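Local coordinates for protein Cd1 (Flavonifractor plautii, PDB 7D3A) that binds flavin mononucleotide in a flavodoxin-like domain and, judging by its family, probably works as an NADPH-dependent FMN reductase or related flavin enzyme, at residues A[2-7]-A[81-86]; A[170-175]-A[191-196]. All blocks are in the same frame, centred on the assembly; numbering follows the deposited sequence.

Both contacts involve one five-stranded parallel sheet and follow each other along the chain. Contact 1 joins two neighbouring inner strands, 2-7 and 82-88 (segment 81-86). Contact 2 lies at the sheet's border, where 170-175 meets the helix segment 191-196. Their centres are 12 Å apart, and they meet through packing of V84 CG1 against I193 CG2 at 4.2 Å. Helix 184-202 links them further, because it carries I193 and also I197, which touches V84. Both contacts lie near the bound FMN: the side chain of S7 is about 5 Å from it and that of F174 about 8 Å, consistent with the cofactor's place at the C-terminal ends of the parallel strands.

Contact 1 of 2, residues A[2-7]-A[81-86]; sequences KILGIS and DGIVFS
L4 N and L4 O bond to G82 O and V84 N, the centre of a parallel strand pair in the inner part of a flavodoxin-like sheet. The ladder continues through I6, whose N and O meet V84 O and S86 N; the last of these bonds is 2.8 Å. At the start of the pair D81 adds its side chain: its carboxylate swings beside its own backbone N (chi1 -54°), and OD2 offers its anti lone pair to K2 N at 2.9 Å in a bond close to straight. D81 N returns a bond of 2.9 Å to K2 O, so the first residues are tied both ways. K2 NZ makes a weak hydrogen bond to D79 O and stays 5.2 Å from D81 OD2, where attraction between opposite charges may still be felt.

On one face stand I3 and V84, whose CG2 methyls meet at 4.0 Å beneath helices 14-28 and 184-202. The I3 chain turns at chi2 (-52°) and brings CD1 to 3.6 Å from G82 CA. Glycine suits this position because it has no side chain to compete with the isoleucine for that place. The other face carries L4, I83, I6 and F85, branched aliphatic and aromatic groups that fill the buried layer. L4 CB rests near I83 CG1, and I6 CD1 near I83 CG2.

S7 and S86, small and polar, are the last bridged pair of the segments, with the S7 side chain about 5 Å from FMN: S7 OG bonds to D16 OD1 and G9 N, while S86 OG bonds to N15 OD1. The F85 ring, which F98 meets edge-to-face, receives I6 CG2 over one face in a CH-pi contact, the methyl 3.9 Å from the ring centroid and 17° off its normal, displaced toward the rim at CZ and CE2.

Contact 2 of 2, residues A[170-175]-A[191-196]; sequences DNEVFP and HQIGRN
I193 faces D170, E172 and F174, three alternate residues of the sheet's border strand, as helix 184-202 of the flavodoxin-like fold runs back along it at 168°. The strand and helix axes lie 10.0 Å apart, so side chains alone bridge the gap.

The apolar part is the work of I193. Its extended outer branch (chi2 170°) places CD1 3.9 Å from E172 CB; the same methyl comes up to the edge of the F174 ring, near its plane, 4.3 Å from CZ. I193 CG1 packs obliquely across the D170 side chain, 4.0 Å from its CG. A long branched aliphatic suits this place: it can lean on the carbon portions of acidic residues as well as on a ring, and it also touches S140 and M142 on the next strand.

The polar part is a single bond across the gap. N196 ND2 donates to D170 OD2 at 2.8 Å, almost straight at 175°, on the syn side of the oxygen and within the amide plane. Carboxylate and amide are nearly coplanar. Within the helix Q192 NE2 approaches N196 OD1 from above its carbonyl plane, at 3.1 Å, and R195 NH1 in turn reaches Q192 OE1 at 2.8 Å. The N196 amide is therefore held through both its oxygen and its nitrogen.

R189, earlier on the same helix, is shared by both acids, through salt bridges to D170 OD1 and E172 OE2, and probably offsets part of their charge. With OD1 on an arginine and OD2 on an amide, the buried D170 carboxylate has a partner for each oxygen, which probably favours its ionised form beside the apolar isoleucine.

Contact 1 of 2, residues A[2-7]-A[81-86]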
ATOM      1  N   LYS A   2     -18.780  -3.490   7.689  1.00 37.43           N
ATOM      2  CA  LYS A   2     -18.841  -2.937   6.336  1.00 40.19           C
ATOM      3  C   LYS A   2     -17.545  -3.261   5.584  1.00 38.11           C
ATOM      4  O   LYS A   2     -16.453  -2.857   6.006  1.00 42.69           O
ATOM      5  CB  LYS A   2     -19.058  -1.419   6.367  1.00 43.50           C
ATOM      6  CG  LYS A   2     -20.172  -0.921   7.284  1.00 59.31           C
ATOM      7  CD  LYS A   2     -19.991   0.562   7.674  1.00 66.07           C
ATOM      8  CE  LYS A   2     -19.727   0.717   9.189  1.00 69.16           C
ATOM      9  NZ  LYS A   2     -19.402   2.114   9.627  1.00 67.21           N
ATOM     10  N   ILE A   3     -17.671  -3.971   4.467  1.00 37.57           N
ATOM     11  CA  ILE A   3     -16.557  -4.279   3.578  1.00 36.84           C
ATOM     12  C   ILE A   3     -16.685  -3.401   2.341  1.00 35.75           C
ATOM     13  O   ILE A   3     -17.707  -3.449   1.650  1.00 30.29           O
ATOM     14  CB  ILE A   3     -16.534  -5.767   3.198  1.00 35.59           C
ATOM     15  CG1 ILE A   3     -16.219  -6.601   4.436  1.00 42.83           C
ATOM     16  CG2 ILE A   3     -15.536  -6.023   2.081  1.00 23.82           C
ATOM     17  CD1 ILE A   3     -14.981  -6.117   5.159  1.00 47.35           C
ATOM     18  N   LEU A   4     -15.653  -2.599   2.064  1.00 38.34           N
ATOM     19  CA  LEU A   4     -15.619  -1.713   0.901  1.00 35.54           C
ATOM     20  C   LEU A   4     -14.719  -2.312  -0.178  1.00 34.37           C
ATOM     21  O   LEU A   4     -13.582  -2.711   0.102  1.00 30.93           O
ATOM     22  CB  LEU A   4     -15.126  -0.316   1.294  1.00 25.78           C
ATOM     23  CG  LEU A   4     -14.743   0.612   0.140  1.00 29.26           C
ATOM     24  CD1 LEU A   4     -15.942   0.935  -0.742  1.00 20.41           C
ATOM     25  CD2 LEU A   4     -14.127   1.886   0.700  1.00 30.12           C
ATOM     26  N   GLY A   5     -15.236  -2.382  -1.403  1.00 29.48           N
ATOM     27  CA  GLY A   5     -14.520  -2.949  -2.532  1.00 22.33           C
ATOM     28  C   GLY A   5     -14.249  -1.872  -3.565  1.00 23.40           C
ATOM     29  O   GLY A   5     -15.136  -1.087  -3.902  1.00 34.96           O
ATOM     30  N   ILE A   6     -13.014  -1.842  -4.052  1.00 21.29           N
ATOM     31  CA  ILE A   6     -12.545  -0.812  -4.971  1.00 24.70           C
ATOM     32  C   ILE A   6     -11.950  -1.484  -6.202  1.00 27.34           C
ATOM     33  O   ILE A   6     -11.116  -2.388  -6.080  1.00 34.42           O
ATOM     34  CB  ILE A   6     -11.506   0.114  -4.308  1.00 26.21           C
ATOM     35  CG1 ILE A   6     -12.105   0.797  -3.073  1.00 29.03           C
ATOM     36  CG2 ILE A   6     -10.972   1.136  -5.317  1.00 23.34           C
ATOM     37  CD1 ILE A   6     -11.082   1.599  -2.258  1.00 23.44           C
ATOM     38  N   SER A   7     -12.362  -1.034  -7.386  1.00 18.31           N
ATOM     39  CA  SER A   7     -11.821  -1.541  -8.640  1.00 25.65           C
ATOM     40  C   SER A   7     -11.070  -0.454  -9.391  1.00 31.76           C
ATOM     41  O   SER A   7     -11.542   0.685  -9.491  1.00 26.45           O
ATOM     42  CB  SER A   7     -12.908  -2.096  -9.552  1.00 26.00           C
ATOM     43  OG  SER A   7     -12.370  -2.300 -10.852  1.00 34.10           O
ATOM     44  N   ASP A  81     -14.628  -1.286   7.619  1.00 34.85           N
ATOM     45  CA  ASP A  81     -13.849  -2.125   8.518  1.00 38.63           C
ATOM     46  C   ASP A  81     -12.810  -2.957   7.773  1.00 34.57           C
ATOM     47  O   ASP A  81     -11.761  -3.291   8.340  1.00 27.08           O
ATOM     48  CB  ASP A  81     -14.782  -3.029   9.320  1.00 43.98           C
ATOM     49  CG  ASP A  81     -15.861  -2.248  10.033  1.00 51.39           C
ATOM     50  OD1 ASP A  81     -15.523  -1.412  10.899  1.00 50.65           O
ATOM     51  OD2 ASP A  81     -17.050  -2.475   9.729  1.00 59.65           O
ATOM     52  N   GLY A  82     -13.092  -3.311   6.526  1.00 36.03           N
ATOM     53  CA  GLY A  82     -12.143  -4.022   5.690  1.00 32.68           C
ATOM     54  C   GLY A  82     -12.343  -3.568   4.261  1.00 37.16           C
ATOM     55  O   GLY A  82     -13.425  -3.104   3.877  1.00 29.73           O
ATOM     56  N   ILE A  83     -11.319  -3.716   3.442  1.00 26.78           N
ATOM     57  CA  ILE A  83     -11.345  -3.263   2.078  1.00 23.08           C
ATOM     58  C   ILE A  83     -10.848  -4.359   1.150  1.00 28.73           C
ATOM     59  O   ILE A  83      -9.903  -4.989   1.451  1.00 35.41           O
ATOM     60  CB  ILE A  83     -10.498  -2.009   1.926  1.00 22.30           C
ATOM     61  CG1 ILE A  83     -11.132  -0.837   2.617  1.00 14.66           C
ATOM     62  CG2 ILE A  83     -10.344  -1.619   0.481  1.00 34.92           C
ATOM     63  CD1 ILE A  83     -10.159   0.249   2.947  1.00 17.36           C
ATOM     64  N   VAL A  84     -11.518  -4.605   0.036  1.00 23.68           N
ATOM     65  CA  VAL A  84     -10.929  -5.349  -1.060  1.00 29.19           C
ATOM     66  C   VAL A  84     -10.630  -4.488  -2.240  1.00 29.98           C
ATOM     67  O   VAL A  84     -11.460  -3.811  -2.705  1.00 30.08           O
ATOM     68  CB  VAL A  84     -11.829  -6.444  -1.603  1.00 26.54           C
ATOM     69  CG1 VAL A  84     -11.005  -7.496  -2.251  1.00 17.63           C
ATOM     70  CG2 VAL A  84     -12.679  -7.022  -0.542  1.00 33.73           C
ATOM     71  N   PHE A  85      -9.422  -4.559  -2.737  1.00 27.76           N
ATOM     72  CA  PHE A  85      -8.975  -3.671  -3.762  1.00 19.25           C
ATOM     73  C   PHE A  85      -8.507  -4.494  -4.944  1.00 29.60           C
ATOM     74  O   PHE A  85      -7.580  -5.189  -4.840  1.00 39.31           O
ATOM     75  CB  PHE A  85      -7.848  -2.844  -3.198  1.00 18.77           C
ATOM     76  CG  PHE A  85      -7.640  -1.524  -3.867  1.00 31.26           C
ATOM     77  CD1 PHE A  85      -7.402  -0.416  -3.126  1.00 30.93           C
ATOM     78  CD2 PHE A  85      -7.621  -1.411  -5.225  1.00 29.72           C
ATOM     79  CE1 PHE A  85      -7.185   0.796  -3.713  1.00 31.58           C
ATOM     80  CE2 PHE A  85      -7.406  -0.208  -5.828  1.00 29.89           C
ATOM     81  CZ  PHE A  85      -7.185   0.907  -5.065  1.00 32.37           C
ATOM     82  N   SER A  86      -9.168  -4.388  -6.078  1.00 24.67           N
ATOM     83  CA  SER A  86      -8.725  -5.020  -7.297  1.00 24.98           C
ATOM     84  C   SER A  86      -8.116  -4.071  -8.297  1.00 32.17           C
ATOM     85  O   SER A  86      -8.779  -3.245  -8.818  1.00 40.18           O
ATOM     86  CB  SER A  86      -9.916  -5.671  -7.947  1.00 31.32           C
ATOM     87  OG  SER A  86      -9.519  -6.747  -8.733  1.00 38.41           O
TER

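Contact 2 of 2, residues A[170-175]-A[191-196]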
ATOM      1  N   ASP A 170      -5.286 -10.983   2.154  1.00 24.53           N
ATOM      2  CA  ASP A 170      -4.948 -11.691   0.922  1.00 28.98           C
ATOM      3  C   ASP A 170      -4.342 -10.688  -0.054  1.00 31.69           C
ATOM      4  O   ASP A 170      -4.723  -9.517  -0.065  1.00 32.40           O
ATOM      5  CB  ASP A 170      -6.183 -12.370   0.292  1.00 35.92           C
ATOM      6  CG  ASP A 170      -6.433 -13.792   0.819  1.00 43.97           C
ATOM      7  OD1 ASP A 170      -5.736 -14.732   0.374  1.00 49.20           O
ATOM      8  OD2 ASP A 170      -7.353 -13.988   1.643  1.00 46.29           O
ATOM      9  N   ASN A 171      -3.388 -11.137  -0.868  1.00 31.65           N
ATOM     10  CA  ASN A 171      -2.698 -10.251  -1.819  1.00 22.53           C
ATOM     11  C   ASN A 171      -2.388 -11.123  -3.042  1.00 24.71           C
ATOM     12  O   ASN A 171      -1.248 -11.474  -3.342  1.00 27.11           O
ATOM     13  CB  ASN A 171      -1.435  -9.623  -1.224  1.00 14.32           C
ATOM     14  CG  ASN A 171      -0.733  -8.651  -2.179  1.00 21.70           C
ATOM     15  OD1 ASN A 171      -1.069  -8.538  -3.352  1.00 34.48           O
ATOM     16  ND2 ASN A 171       0.261  -7.946  -1.661  1.00 29.16           N
ATOM     17  N   GLU A 172      -3.437 -11.471  -3.768  1.00 25.75           N
ATOM     18  CA  GLU A 172      -3.388 -12.490  -4.799  1.00 24.89           C
ATOM     19  C   GLU A 172      -3.030 -11.888  -6.155  1.00 22.86           C
ATOM     20  O   GLU A 172      -3.328 -10.727  -6.436  1.00 31.64           O
ATOM     21  CB  GLU A 172      -4.742 -13.199  -4.866  1.00 26.89           C
ATOM     22  CG  GLU A 172      -4.812 -14.359  -5.803  1.00 44.02           C
ATOM     23  CD  GLU A 172      -4.561 -15.664  -5.113  1.00 62.03           C
ATOM     24  OE1 GLU A 172      -3.634 -16.389  -5.536  1.00 74.93           O
ATOM     25  OE2 GLU A 172      -5.289 -15.961  -4.144  1.00 63.40           O
ATOM     26  N   VAL A 173      -2.383 -12.696  -6.994  1.00 25.49           N
ATOM     27  CA  VAL A 173      -2.056 -12.342  -8.371  1.00 23.96           C
ATOM     28  C   VAL A 173      -2.786 -13.297  -9.303  1.00 24.17           C
ATOM     29  O   VAL A 173      -2.892 -14.495  -9.026  1.00 28.92           O
ATOM     30  CB  VAL A 173      -0.544 -12.385  -8.662  1.00 26.66           C
ATOM     31  CG1 VAL A 173      -0.288 -11.874 -10.074  1.00 37.81           C
ATOM     32  CG2 VAL A 173       0.215 -11.526  -7.694  1.00 29.92           C
ATOM     33  N   PHE A 174      -3.266 -12.759 -10.419  1.00 30.84           N
ATOM     34  CA  PHE A 174      -4.089 -13.483 -11.385  1.00 23.83           C
ATOM     35  C   PHE A 174      -3.538 -13.207 -12.774  1.00 27.80           C
ATOM     36  O   PHE A 174      -4.000 -12.285 -13.459  1.00 30.26           O
ATOM     37  CB  PHE A 174      -5.548 -13.048 -11.302  1.00 20.14           C
ATOM     38  CG  PHE A 174      -6.228 -13.410 -10.007  1.00 31.54           C
ATOM     39  CD1 PHE A 174      -6.750 -14.689  -9.815  1.00 32.53           C
ATOM     40  CD2 PHE A 174      -6.377 -12.466  -8.996  1.00 24.82           C
ATOM     41  CE1 PHE A 174      -7.389 -15.032  -8.638  1.00 28.82           C
ATOM     42  CE2 PHE A 174      -7.026 -12.796  -7.819  1.00 27.16           C
ATOM     43  CZ  PHE A 174      -7.535 -14.088  -7.641  1.00 32.73           C
ATOM     44  N   PRO A 175      -2.544 -13.973 -13.213  1.00 32.20           N
ATOM     45  CA  PRO A 175      -2.004 -13.804 -14.570  1.00 27.76           C
ATOM     46  C   PRO A 175      -2.932 -14.419 -15.606  1.00 26.24           C
ATOM     47  O   PRO A 175      -3.844 -15.181 -15.282  1.00 31.64           O
ATOM     48  CB  PRO A 175      -0.673 -14.563 -14.512  1.00 20.78           C
ATOM     49  CG  PRO A 175      -0.910 -15.616 -13.484  1.00 16.34           C
ATOM     50  CD  PRO A 175      -1.840 -15.027 -12.456  1.00 24.76           C
ATOM     51  N   HIS A 191     -14.269 -15.120  -4.667  1.00 26.70           N
ATOM     52  CA  HIS A 191     -15.345 -15.242  -3.696  1.00 29.01           C
ATOM     53  C   HIS A 191     -14.802 -15.619  -2.321  1.00 28.00           C
ATOM     54  O   HIS A 191     -15.311 -15.153  -1.301  1.00 31.17           O
ATOM     55  CB  HIS A 191     -16.346 -16.274  -4.215  1.00 36.34           C
ATOM     56  CG  HIS A 191     -17.574 -16.411  -3.379  1.00 45.34           C
ATOM     57  ND1 HIS A 191     -18.769 -15.814  -3.715  1.00 46.93           N
ATOM     58  CD2 HIS A 191     -17.801 -17.096  -2.231  1.00 44.21           C
ATOM     59  CE1 HIS A 191     -19.678 -16.120  -2.805  1.00 47.83           C
ATOM     60  NE2 HIS A 191     -19.117 -16.894  -1.894  1.00 42.73           N
ATOM     61  N   GLN A 192     -13.753 -16.437  -2.279  1.00 33.80           N
ATOM     62  CA  GLN A 192     -13.131 -16.841  -1.025  1.00 31.61           C
ATOM     63  C   GLN A 192     -12.322 -15.703  -0.401  1.00 40.27           C
ATOM     64  O   GLN A 192     -12.231 -15.597   0.833  1.00 32.43           O
ATOM     65  CB  GLN A 192     -12.240 -18.064  -1.280  1.00 28.72           C
ATOM     66  CG  GLN A 192     -11.712 -18.698  -0.020  1.00 32.95           C
ATOM     67  CD  GLN A 192     -12.848 -19.095   0.885  1.00 46.11           C
ATOM     68  OE1 GLN A 192     -13.733 -19.860   0.486  1.00 51.55           O
ATOM     69  NE2 GLN A 192     -12.863 -18.543   2.094  1.00 41.14           N
ATOM     70  N   ILE A 193     -11.720 -14.854  -1.235  1.00 39.36           N
ATOM     71  CA  ILE A 193     -11.091 -13.636  -0.742  1.00 28.20           C
ATOM     72  C   ILE A 193     -12.130 -12.716  -0.124  1.00 36.95           C
ATOM     73  O   ILE A 193     -11.881 -12.072   0.904  1.00 43.65           O
ATOM     74  CB  ILE A 193     -10.334 -12.943  -1.883  1.00 26.42           C
ATOM     75  CG1 ILE A 193      -9.068 -13.739  -2.220  1.00 29.59           C
ATOM     76  CG2 ILE A 193     -10.059 -11.494  -1.517  1.00 20.05           C
ATOM     77  CD1 ILE A 193      -8.365 -13.307  -3.475  1.00 16.63           C
ATOM     78  N   GLY A 194     -13.312 -12.630  -0.741  1.00 29.90           N
ATOM     79  CA  GLY A 194     -14.402 -11.892  -0.116  1.00 27.25           C
ATOM     80  C   GLY A 194     -14.761 -12.434   1.254  1.00 36.69           C
ATOM     81  O   GLY A 194     -14.884 -11.677   2.219  1.00 46.70           O
ATOM     82  N   ARG A 195     -14.935 -13.754   1.358  1.00 29.82           N
ATOM     83  CA  ARG A 195     -15.171 -14.402   2.645  1.00 30.58           C
ATOM     84  C   ARG A 195     -14.112 -14.014   3.669  1.00 34.63           C
ATOM     85  O   ARG A 195     -14.420 -13.465   4.737  1.00 42.96           O
ATOM     86  CB  ARG A 195     -15.181 -15.920   2.457  1.00 41.06           C
ATOM     87  CG  ARG A 195     -16.508 -16.508   2.032  1.00 44.70           C
ATOM     88  CD  ARG A 195     -16.339 -17.976   1.692  1.00 52.26           C
ATOM     89  NE  ARG A 195     -17.573 -18.530   1.158  1.00 62.61           N
ATOM     90  CZ  ARG A 195     -17.636 -19.605   0.381  1.00 67.93           C
ATOM     91  NH1 ARG A 195     -16.518 -20.238   0.048  1.00 74.45           N
ATOM     92  NH2 ARG A 195     -18.811 -20.038  -0.072  1.00 61.79           N
ATOM     93  N   ASN A 196     -12.851 -14.331   3.365  1.00 26.90           N
ATOM     94  CA  ASN A 196     -11.749 -14.042   4.277  1.00 29.29           C
ATOM     95  C   ASN A 196     -11.799 -12.613   4.809  1.00 38.12           C
ATOM     96  O   ASN A 196     -11.625 -12.388   6.010  1.00 30.66           O
ATOM     97  CB  ASN A 196     -10.419 -14.294   3.572  1.00 32.94           C
ATOM     98  CG  ASN A 196     -10.229 -15.738   3.207  1.00 30.78           C
ATOM     99  OD1 ASN A 196     -11.009 -16.604   3.629  1.00 23.41           O
ATOM    100  ND2 ASN A 196      -9.178 -16.021   2.431  1.00 29.97           N
TER